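Local coordinates for Mab-21 domain-containing protein (Tribolium castaneum, PDB 7LT2) that makes cyclic GMP-AMP from ATP and GTP on sensing double-stranded RNA in the cytoplasm, so triggering innate immune responses, at residues G186-I189 against M190-D193; L242-Q245 against E246-R249; E290-D293 against Q294-N298; L301-V304 against F305-L309. All coordinates share one frame; numbering follows the deposited sequence.

Interaction 1. Residues G186-I189 against M190-D193; sequences GEKI and MDVD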
loop_
_atom_site.group_PDB
_atom_site.type_symbol
_atom_site.label_atom_id
_atom_site.label_comp_id
_atom_site.label_asym_id
_atom_site.label_seq_id
_atom_site.Cartn_x
_atom_site.Cartn_y
_atom_site.Cartn_z
ATOM N N GLY A 186 -21.070 13.963 8.769
ATOM C CA GLY A 186 -20.218 13.719 9.923
ATOM C C GLY A 186 -19.488 12.390 9.923
ATOM O O GLY A 186 -18.464 12.263 10.611
ATOM N N GLU A 187 -19.968 11.392 9.185
ATOM C CA GLU A 187 -19.378 10.060 9.264
ATOM C C GLU A 187 -18.030 10.017 8.554
ATOM O O GLU A 187 -17.916 10.411 7.391
ATOM C CB GLU A 187 -20.318 9.021 8.654
ATOM C CG GLU A 187 -21.669 8.883 9.358
ATOM C CD GLU A 187 -22.691 9.899 8.884
ATOM O OE1 GLU A 187 -22.334 10.771 8.064
ATOM O OE2 GLU A 187 -23.858 9.821 9.330
ATOM N N LYS A 188 -17.017 9.505 9.251
ATOM C CA LYS A 188 -15.685 9.365 8.672
ATOM C C LYS A 188 -15.671 8.277 7.602
ATOM O O LYS A 188 -16.296 7.225 7.759
ATOM C CB LYS A 188 -14.673 9.031 9.771
ATOM C CG LYS A 188 -13.246 8.844 9.291
ATOM C CD LYS A 188 -12.716 10.142 8.711
ATOM C CE LYS A 188 -11.226 10.080 8.457
ATOM N NZ LYS A 188 -10.425 10.333 9.702
ATOM N N ILE A 189 -14.952 8.531 6.504
ATOM C CA ILE A 189 -14.815 7.516 5.462
ATOM C C ILE A 189 -13.427 6.884 5.507
ATOM O O ILE A 189 -13.296 5.687 5.797
ATOM C CB ILE A 189 -15.118 8.093 4.067
ATOM C CG1 ILE A 189 -16.541 8.653 4.026
ATOM C CG2 ILE A 189 -14.931 7.016 3.008
ATOM C CD1 ILE A 189 -16.851 9.465 2.776
ATOM N N MET A 190 -12.383 7.666 5.231
ATOM C CA MET A 190 -11.031 7.109 5.219
ATOM C C MET A 190 -10.017 8.244 5.221
ATOM O O MET A 190 -10.318 9.367 4.803
ATOM C CB MET A 190 -10.805 6.203 4.004
ATOM C CG MET A 190 -10.170 4.857 4.350
ATOM S SD MET A 190 -10.299 3.637 3.038
ATOM C CE MET A 190 -12.036 3.239 3.135
ATOM N N ASP A 191 -8.811 7.933 5.710
ATOM C CA ASP A 191 -7.649 8.808 5.583
ATOM C C ASP A 191 -6.877 8.447 4.323
ATOM O O ASP A 191 -6.783 7.276 3.951
ATOM C CB ASP A 191 -6.710 8.672 6.788
ATOM C CG ASP A 191 -7.284 9.248 8.067
ATOM O OD1 ASP A 191 -8.236 10.049 8.000
ATOM O OD2 ASP A 191 -6.755 8.911 9.151
ATOM N N VAL A 192 -6.304 9.459 3.666
ATOM C CA VAL A 192 -5.517 9.253 2.452
ATOM C C VAL A 192 -4.211 10.028 2.569
ATOM O O VAL A 192 -4.226 11.240 2.801
ATOM C CB VAL A 192 -6.281 9.697 1.188
ATOM C CG1 VAL A 192 -5.483 9.366 -0.064
ATOM C CG2 VAL A 192 -7.657 9.034 1.129
ATOM N N ASP A 193 -3.087 9.335 2.394
ATOM C CA ASP A 193 -1.776 9.976 2.369
ATOM C C ASP A 193 -1.394 10.318 0.932
ATOM O O ASP A 193 -1.523 9.485 0.029
ATOM C CB ASP A 193 -0.715 9.075 3.004
ATOM C CG ASP A 193 -0.783 9.071 4.522
ATOM O OD1 ASP A 193 -1.747 9.634 5.086
ATOM O OD2 ASP A 193 0.134 8.502 5.151
#
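Lys188 extends its CG away from the backbone N (chi1 179°) and then bends at chi2 and chi4, while Asp191 keeps CG beside its own N; these torsions bring ammonium and carboxylate together. Between them lies a classic beta bulge at the start of strand 188-200, where Ile189 and Met190 both face Ile181 of the antiparallel strand 177-183. In a regular strand, residues three apart would point to opposite faces. Here the extra residue, with Ile189 turned to a helix-like psi of -65°, lets Lys188 and Asp191 meet on one side.

The apolar pair serves the buried side. Ile189 CG2 lies 4.3 Å from Met190 CB, and both side chains reach helix 18-42, the branched isoleucine against Ile27 and Leu28 and the flexible methionine against Leu28 and also Phe71. Met190 bends at chi3, which leaves its CE 3.8 Å from Ile189 O. Farther along the strand, Asp193, probably a catalytic magnesium ligand, is held at OD1 by Thr178 OG1.

Lysine suits its exposed place because the long chain spans the bulge, crossing the aspartate at about a right angle. Lys188 CE passes 3.8 Å from Met190 O. The salt bridge runs from Lys188 NZ to Asp191 OD1 at 2.8 Å, meeting the oxygen on its syn side and 28° out of the carboxylate plane.

Interaction 2. Residues L242-Q245 against E246-R249; sequences LSFQ and EQER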
loop_
_atom_site.group_PDB
_atom_site.type_symbol
_atom_site.label_atom_id
_atom_site.label_comp_id
_atom_site.label_asym_id
_atom_site.label_seq_id
_atom_site.Cartn_x
_atom_site.Cartn_y
_atom_site.Cartn_z
ATOM N N LEU A 242 11.548 1.216 -4.095
ATOM C CA LEU A 242 10.842 0.759 -5.282
ATOM C C LEU A 242 9.451 0.284 -4.899
ATOM O O LEU A 242 9.265 -0.354 -3.858
ATOM C CB LEU A 242 11.598 -0.375 -5.971
ATOM C CG LEU A 242 12.878 0.034 -6.690
ATOM C CD1 LEU A 242 13.774 -1.163 -6.855
ATOM C CD2 LEU A 242 12.560 0.649 -8.047
ATOM N N SER A 243 8.474 0.606 -5.736
ATOM C CA SER A 243 7.128 0.073 -5.591
ATOM C C SER A 243 6.811 -0.791 -6.803
ATOM O O SER A 243 6.724 -0.292 -7.932
ATOM C CB SER A 243 6.092 1.177 -5.427
ATOM O OG SER A 243 4.794 0.602 -5.371
ATOM N N PHE A 244 6.657 -2.089 -6.561
ATOM C CA PHE A 244 6.138 -3.030 -7.540
ATOM C C PHE A 244 4.723 -3.465 -7.167
ATOM O O PHE A 244 4.293 -4.575 -7.497
ATOM C CB PHE A 244 7.081 -4.225 -7.666
ATOM C CG PHE A 244 8.492 -3.843 -8.049
ATOM C CD1 PHE A 244 8.757 -3.299 -9.296
ATOM C CD2 PHE A 244 9.545 -4.017 -7.164
ATOM C CE1 PHE A 244 10.050 -2.937 -9.660
ATOM C CE2 PHE A 244 10.840 -3.663 -7.517
ATOM C CZ PHE A 244 11.093 -3.121 -8.770
ATOM N N GLN A 245 3.994 -2.578 -6.479
ATOM C CA GLN A 245 2.658 -2.906 -5.986
ATOM C C GLN A 245 1.669 -3.156 -7.115
ATOM O O GLN A 245 0.703 -3.904 -6.931
ATOM C CB GLN A 245 2.123 -1.784 -5.101
ATOM C CG GLN A 245 2.904 -1.525 -3.832
ATOM C CD GLN A 245 2.409 -0.278 -3.128
ATOM O OE1 GLN A 245 1.498 -0.342 -2.300
ATOM N NE2 GLN A 245 2.993 0.871 -3.471
ATOM N N GLU A 246 1.857 -2.517 -8.272
ATOM C CA GLU A 246 0.943 -2.782 -9.375
ATOM C C GLU A 246 1.088 -4.217 -9.863
ATOM O O GLU A 246 0.088 -4.885 -10.153
ATOM C CB GLU A 246 1.174 -1.788 -10.515
ATOM C CG GLU A 246 -0.004 -1.721 -11.489
ATOM C CD GLU A 246 -0.243 -0.321 -12.028
ATOM O OE1 GLU A 246 0.704 0.490 -12.025
ATOM O OE2 GLU A 246 -1.382 -0.035 -12.451
ATOM N N GLN A 247 2.324 -4.719 -9.920
ATOM C CA GLN A 247 2.555 -6.107 -10.309
ATOM C C GLN A 247 2.128 -7.077 -9.212
ATOM O O GLN A 247 1.572 -8.142 -9.506
ATOM C CB GLN A 247 4.029 -6.311 -10.656
ATOM C CG GLN A 247 4.455 -5.632 -11.957
ATOM C CD GLN A 247 4.745 -4.150 -11.792
ATOM O OE1 GLN A 247 4.921 -3.655 -10.674
ATOM N NE2 GLN A 247 4.803 -3.435 -12.910
ATOM N N GLU A 248 2.389 -6.735 -7.945
ATOM C CA GLU A 248 1.944 -7.588 -6.842
ATOM C C GLU A 248 0.431 -7.760 -6.851
ATOM O O GLU A 248 -0.082 -8.847 -6.549
ATOM C CB GLU A 248 2.399 -7.004 -5.501
ATOM C CG GLU A 248 3.894 -7.087 -5.256
ATOM C CD GLU A 248 4.333 -6.338 -4.007
ATOM O OE1 GLU A 248 3.463 -5.935 -3.207
ATOM O OE2 GLU A 248 5.553 -6.164 -3.818
ATOM N N ARG A 249 -0.303 -6.697 -7.178
ATOM C CA ARG A 249 -1.760 -6.779 -7.183
ATOM C C ARG A 249 -2.256 -7.764 -8.235
ATOM O O ARG A 249 -3.257 -8.457 -8.020
ATOM C CB ARG A 249 -2.359 -5.388 -7.411
ATOM C CG ARG A 249 -3.872 -5.339 -7.246
ATOM C CD ARG A 249 -4.355 -3.915 -7.084
ATOM N NE ARG A 249 -3.862 -3.305 -5.853
ATOM C CZ ARG A 249 -3.884 -2.001 -5.610
ATOM N NH1 ARG A 249 -4.371 -1.144 -6.490
ATOM N NH2 ARG A 249 -3.396 -1.547 -4.456
HETATM O O HOH W 1 4.373 -1.011 -9.514
HETATM O O HOH W 2 6.360 -3.458 -3.966
HETATM O O HOH W 3 -0.914 -2.055 -2.499
#
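Glu248 folds back over the peptide of Phe244, the residue at the N-cap of helix 245-251. Its CB lies 3.7 Å from Phe244 O. CG comes closer, 3.4 Å from Phe244 O, because it sits beside the glutamate's own N (chi1 -70°), and CD passes the same oxygen as the extended chain runs on. At the tip the carboxylate divides its work. OE1 forms a salt bridge with Lys282, whereas OE2 accepts from Tyr279 OH, from Trp325 NE1 and from a water 2.8 Å away; that water in turn accepts from Phe244 N. A glutamate is long enough to serve both the first turn and these more distant partners.

Beneath it, Glu248 N donates to Phe244 O at 2.9 Å. The Phe244 ring turns away from the helix to meet Trp205 and Trp325. Gln247 brings OE1 to the ring's edge, close to its plane, with the amide turned 70° from the ring, while its NE2 donates to the carbonyls of Lys219 and Glu221.

Gln245 reaches back the other way. Its NE2 donates to Ser243 OG at 2.6 Å, the oxygen lying in the amide plane, which helps to set the rotation of the amide. Arg249 packs CB against Gln245 O and pairs its NE with Asp61. The strand-to-helix turn that results probably forms part of the ATP- and GTP-binding site, as in related nucleotidyltransferases.

Interaction 3. Residues E290-D293 against Q294-N298; sequences EQKD and QSFWN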
loop_
_atom_site.group_PDB
_atom_site.type_symbol
_atom_site.label_atom_id
_atom_site.label_comp_id
_atom_site.label_asym_id
_atom_site.label_seq_id
_atom_site.Cartn_x
_atom_site.Cartn_y
_atom_site.Cartn_z
ATOM N N GLU A 290 4.819 -18.267 -6.116
ATOM C CA GLU A 290 5.884 -18.700 -7.016
ATOM C C GLU A 290 6.137 -20.198 -6.889
ATOM O O GLU A 290 6.423 -20.874 -7.885
ATOM C CB GLU A 290 7.161 -17.905 -6.726
ATOM C CG GLU A 290 8.403 -18.392 -7.472
ATOM C CD GLU A 290 8.315 -18.212 -8.987
ATOM O OE1 GLU A 290 7.407 -17.506 -9.473
ATOM O OE2 GLU A 290 9.170 -18.781 -9.698
ATOM N N GLN A 291 6.011 -20.733 -5.675
ATOM C CA GLN A 291 6.330 -22.134 -5.418
ATOM C C GLN A 291 5.213 -23.071 -5.857
ATOM O O GLN A 291 5.484 -24.166 -6.358
ATOM C CB GLN A 291 6.617 -22.334 -3.930
ATOM C CG GLN A 291 7.067 -23.738 -3.577
ATOM C CD GLN A 291 8.356 -24.118 -4.278
ATOM O OE1 GLN A 291 9.365 -23.420 -4.165
ATOM N NE2 GLN A 291 8.327 -25.221 -5.016
ATOM N N LYS A 292 3.963 -22.668 -5.669
ATOM C CA LYS A 292 2.827 -23.558 -5.849
ATOM C C LYS A 292 2.364 -23.567 -7.299
ATOM O O LYS A 292 2.463 -22.566 -8.012
ATOM C CB LYS A 292 1.659 -23.135 -4.951
ATOM C CG LYS A 292 1.907 -23.283 -3.462
ATOM C CD LYS A 292 2.096 -24.733 -3.072
ATOM C CE LYS A 292 2.185 -24.860 -1.564
ATOM N NZ LYS A 292 2.544 -26.228 -1.119
ATOM N N ASP A 293 1.849 -24.716 -7.730
ATOM C CA ASP A 293 1.075 -24.748 -8.958
ATOM C C ASP A 293 -0.175 -23.884 -8.790
ATOM O O ASP A 293 -0.642 -23.635 -7.674
ATOM C CB ASP A 293 0.691 -26.186 -9.304
ATOM C CG ASP A 293 0.046 -26.302 -10.663
ATOM O OD1 ASP A 293 0.782 -26.256 -11.673
ATOM O OD2 ASP A 293 -1.194 -26.432 -10.723
ATOM N N GLN A 294 -0.722 -23.418 -9.917
ATOM C CA GLN A 294 -1.906 -22.563 -9.855
ATOM C C GLN A 294 -3.101 -23.284 -9.232
ATOM O O GLN A 294 -3.955 -22.646 -8.607
ATOM C CB GLN A 294 -2.266 -22.055 -11.253
ATOM C CG GLN A 294 -1.422 -20.877 -11.681
ATOM C CD GLN A 294 -1.477 -19.752 -10.669
ATOM O OE1 GLN A 294 -2.530 -19.142 -10.461
ATOM N NE2 GLN A 294 -0.343 -19.479 -10.019
ATOM N N SER A 295 -3.178 -24.609 -9.379
ATOM C CA SER A 295 -4.323 -25.349 -8.861
ATOM C C SER A 295 -4.404 -25.321 -7.340
ATOM O O SER A 295 -5.470 -25.603 -6.786
ATOM C CB SER A 295 -4.270 -26.794 -9.354
ATOM O OG SER A 295 -3.037 -27.393 -8.997
ATOM N N PHE A 296 -3.309 -24.976 -6.658
ATOM C CA PHE A 296 -3.317 -24.954 -5.197
ATOM C C PHE A 296 -4.407 -24.038 -4.658
ATOM O O PHE A 296 -5.065 -24.358 -3.660
ATOM C CB PHE A 296 -1.946 -24.514 -4.687
ATOM C CG PHE A 296 -1.883 -24.294 -3.205
ATOM C CD1 PHE A 296 -1.864 -25.367 -2.330
ATOM C CD2 PHE A 296 -1.814 -23.006 -2.688
ATOM C CE1 PHE A 296 -1.795 -25.164 -0.962
ATOM C CE2 PHE A 296 -1.742 -22.792 -1.322
ATOM C CZ PHE A 296 -1.733 -23.874 -0.455
ATOM N N TRP A 297 -4.632 -22.906 -5.320
ATOM C CA TRP A 297 -5.565 -21.901 -4.830
ATOM C C TRP A 297 -7.025 -22.289 -5.027
ATOM O O TRP A 297 -7.910 -21.566 -4.554
ATOM C CB TRP A 297 -5.250 -20.567 -5.509
ATOM C CG TRP A 297 -3.795 -20.214 -5.339
ATOM C CD1 TRP A 297 -2.833 -20.209 -6.309
ATOM C CD2 TRP A 297 -3.134 -19.863 -4.115
ATOM N NE1 TRP A 297 -1.620 -19.859 -5.768
ATOM C CE2 TRP A 297 -1.775 -19.646 -4.423
ATOM C CE3 TRP A 297 -3.559 -19.713 -2.790
ATOM C CZ2 TRP A 297 -0.834 -19.280 -3.456
ATOM C CZ3 TRP A 297 -2.623 -19.344 -1.826
ATOM C CH2 TRP A 297 -1.275 -19.133 -2.168
ATOM N N ASN A 298 -7.300 -23.410 -5.688
ATOM C CA ASN A 298 -8.662 -23.903 -5.843
ATOM C C ASN A 298 -9.002 -25.003 -4.850
ATOM O O ASN A 298 -10.111 -25.547 -4.900
ATOM C CB ASN A 298 -8.882 -24.395 -7.277
ATOM C CG ASN A 298 -8.832 -23.259 -8.279
ATOM O OD1 ASN A 298 -9.272 -22.149 -7.983
ATOM N ND2 ASN A 298 -8.277 -23.523 -9.460
HETATM O O HOH W 4 0.563 -20.395 -7.508
HETATM O O HOH W 5 1.143 -23.413 -12.285
#
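Lys292 lays its aliphatic chain over one face of the Phe296 ring, and this is the dense part of the contact. The lysine CG stays beside its own N, chi1 -66°, and the chain bends at chi2, a path that carries it across the ring until CE stands 4.1 Å from the Phe296 centroid in a CH-pi contact. The ammonium goes past the centre: NZ is 4.9 Å from the same centroid, an off-centre cation-pi pair. At its edge the phenyl ring meets the indole, with Phe296 CD2 3.5 Å above the plane of the Trp297 ring. Lysine fits because its methylenes can cover an aromatic face while its charge continues outward.

The looser, exposed side belongs to Asp293 and Ser295. Aspartate suits it as a short carboxylate that turns back onto the N-H two residues on: OD2 makes an Asx turn by accepting from Ser295 N (168° at hydrogen), above the carboxylate plane. Ser295 OG grips Asp293 OD2 at 2.7 Å from the anti side. A backbone bond from Phe296 N to Asp293 O starts the 3-10 segment. The manganese ion is bound by Ile289, Glu290 and Lys292, just before this turn.

On the solvent side, one water links Asp293 OD1 to Gln294 N. On the inner side, at the indole edge, another accepts from Trp297 NE1 at 2.8 Å and reaches Lys292 O.

Interaction 4. Residues L301-V304 against F305-L309; sequences LREV and FMTTL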
loop_
_atom_site.group_PDB
_atom_site.type_symbol
_atom_site.label_atom_id
_atom_site.label_comp_id
_atom_site.label_asym_id
_atom_site.label_seq_id
_atom_site.Cartn_x
_atom_site.Cartn_y
_atom_site.Cartn_z
ATOM N N LEU A 301 -10.855 -23.857 1.369
ATOM C CA LEU A 301 -10.306 -22.766 2.165
ATOM C C LEU A 301 -9.553 -23.300 3.377
ATOM O O LEU A 301 -8.498 -22.769 3.744
ATOM C CB LEU A 301 -11.414 -21.801 2.591
ATOM C CG LEU A 301 -10.937 -20.571 3.376
ATOM C CD1 LEU A 301 -9.744 -19.877 2.699
ATOM C CD2 LEU A 301 -12.080 -19.587 3.565
ATOM N N ARG A 302 -10.065 -24.368 3.998
ATOM C CA ARG A 302 -9.359 -24.955 5.132
ATOM C C ARG A 302 -7.973 -25.443 4.725
ATOM O O ARG A 302 -6.984 -25.187 5.422
ATOM C CB ARG A 302 -10.175 -26.098 5.733
ATOM C CG ARG A 302 -9.559 -26.655 7.007
ATOM C CD ARG A 302 -10.331 -27.846 7.516
ATOM N NE ARG A 302 -9.650 -28.479 8.638
ATOM C CZ ARG A 302 -9.963 -29.674 9.116
ATOM N NH1 ARG A 302 -10.946 -30.389 8.594
ATOM N NH2 ARG A 302 -9.270 -30.166 10.138
ATOM N N GLU A 303 -7.876 -26.140 3.587
ATOM C CA GLU A 303 -6.582 -26.682 3.187
ATOM C C GLU A 303 -5.606 -25.575 2.796
ATOM O O GLU A 303 -4.421 -25.634 3.151
ATOM C CB GLU A 303 -6.736 -27.682 2.040
ATOM C CG GLU A 303 -5.410 -28.315 1.650
ATOM C CD GLU A 303 -5.546 -29.452 0.659
ATOM O OE1 GLU A 303 -6.687 -29.783 0.264
ATOM O OE2 GLU A 303 -4.498 -30.015 0.280
ATOM N N VAL A 304 -6.073 -24.560 2.066
ATOM C CA VAL A 304 -5.190 -23.450 1.713
ATOM C C VAL A 304 -4.731 -22.719 2.970
ATOM O O VAL A 304 -3.544 -22.397 3.121
ATOM C CB VAL A 304 -5.890 -22.498 0.723
ATOM C CG1 VAL A 304 -5.005 -21.280 0.422
ATOM C CG2 VAL A 304 -6.233 -23.228 -0.567
ATOM N N PHE A 305 -5.659 -22.448 3.889
ATOM C CA PHE A 305 -5.305 -21.766 5.132
ATOM C C PHE A 305 -4.291 -22.570 5.940
ATOM O O PHE A 305 -3.269 -22.033 6.382
ATOM C CB PHE A 305 -6.566 -21.502 5.960
ATOM C CG PHE A 305 -6.288 -21.034 7.373
ATOM C CD1 PHE A 305 -5.803 -19.756 7.615
ATOM C CD2 PHE A 305 -6.539 -21.862 8.454
ATOM C CE1 PHE A 305 -5.553 -19.323 8.907
ATOM C CE2 PHE A 305 -6.292 -21.436 9.751
ATOM C CZ PHE A 305 -5.799 -20.166 9.978
ATOM N N MET A 306 -4.564 -23.860 6.153
ATOM C CA MET A 306 -3.663 -24.681 6.958
ATOM C C MET A 306 -2.294 -24.815 6.309
ATOM O O MET A 306 -1.265 -24.776 6.994
ATOM C CB MET A 306 -4.275 -26.063 7.190
ATOM C CG MET A 306 -5.465 -26.065 8.137
ATOM S SD MET A 306 -5.044 -25.444 9.778
ATOM C CE MET A 306 -3.725 -26.567 10.220
ATOM N N THR A 307 -2.256 -24.984 4.988
ATOM C CA THR A 307 -0.975 -25.184 4.327
ATOM C C THR A 307 -0.148 -23.905 4.321
ATOM O O THR A 307 1.056 -23.944 4.605
ATOM C CB THR A 307 -1.189 -25.698 2.906
ATOM O OG1 THR A 307 -1.755 -27.011 2.967
ATOM C CG2 THR A 307 0.137 -25.756 2.158
ATOM N N THR A 308 -0.772 -22.761 4.012
ATOM C CA THR A 308 -0.018 -21.511 4.000
ATOM C C THR A 308 0.368 -21.086 5.411
ATOM O O THR A 308 1.425 -20.481 5.601
ATOM C CB THR A 308 -0.797 -20.392 3.294
ATOM O OG1 THR A 308 -2.079 -20.189 3.908
ATOM C CG2 THR A 308 -0.985 -20.720 1.817
ATOM N N LEU A 309 -0.457 -21.417 6.410
ATOM C CA LEU A 309 -0.087 -21.122 7.791
ATOM C C LEU A 309 1.154 -21.901 8.205
ATOM O O LEU A 309 2.051 -21.353 8.856
ATOM C CB LEU A 309 -1.252 -21.431 8.733
ATOM C CG LEU A 309 -1.003 -21.244 10.238
ATOM C CD1 LEU A 309 -0.663 -19.799 10.593
ATOM C CD2 LEU A 309 -2.203 -21.720 11.047
HETATM O O HOH W 6 -1.958 -28.738 0.997
#
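Leu301 O to Phe305 N, Arg302 O to Met306 N, Glu303 O to Thr307 N and Val304 O to Thr308 N form four successive helical bonds, each 2.9 Å long.

The side chains add to this ladder. Thr308 sets OG1 between its backbone N and carbonyl carbon, chi1 57°, and from there the hydroxyl donates to Val304 O at 2.8 Å. That carbonyl is gripped twice, since Thr308 N and OG1 arrive from opposite faces of its plane. A beta-branched threonine can thus satisfy its polar group on the helix itself while Thr308 CG2 lies 4.3 Å from Val304 CG1 on the buried side.

This is the opening of helix 301-318, within the HhH/H2TH-like domain of the Mab-21 family, and its sides differ in chemistry. Phe305 carries its ring toward Leu264 of helix 258-272 and Ile354 of helix 337-354, where a large apolar group fills the interface. Met306 also touches Ile354; its flexible chain is bent at chi2 and chi3, and its CG is 4.3 Å from Arg302 CG, one turn earlier.

On the more exposed flank, Glu303 and Thr307 run side by side in the same direction. Thr307 OG1 lies 3.0 Å from Glu303 O and 2.6 Å from a water that donates to Glu303 OE2, so the carboxylate and hydroxyl are joined through it.

In the fold
All four contacts are local and lie in series along the chain; none nests inside or crosses another, and none closes a long loop. Interaction 1 comes first, in the hairpin of strands 177-183 and 188-200. Interaction 2 follows where strand 240-243 passes into helix 245-251; both reach the same sheet of the nucleotidyltransferase domain, though their nearest atoms are about 10 Å apart. The chain then enters the HhH/H2TH-like domain, where interaction 3 leads out of helix 278-291 and interaction 4 begins helix 301-318. These two touch: Phe296 packs on Thr307 and Thr308, and Trp297 on Val304, tying the 3-10 connection to the following helix.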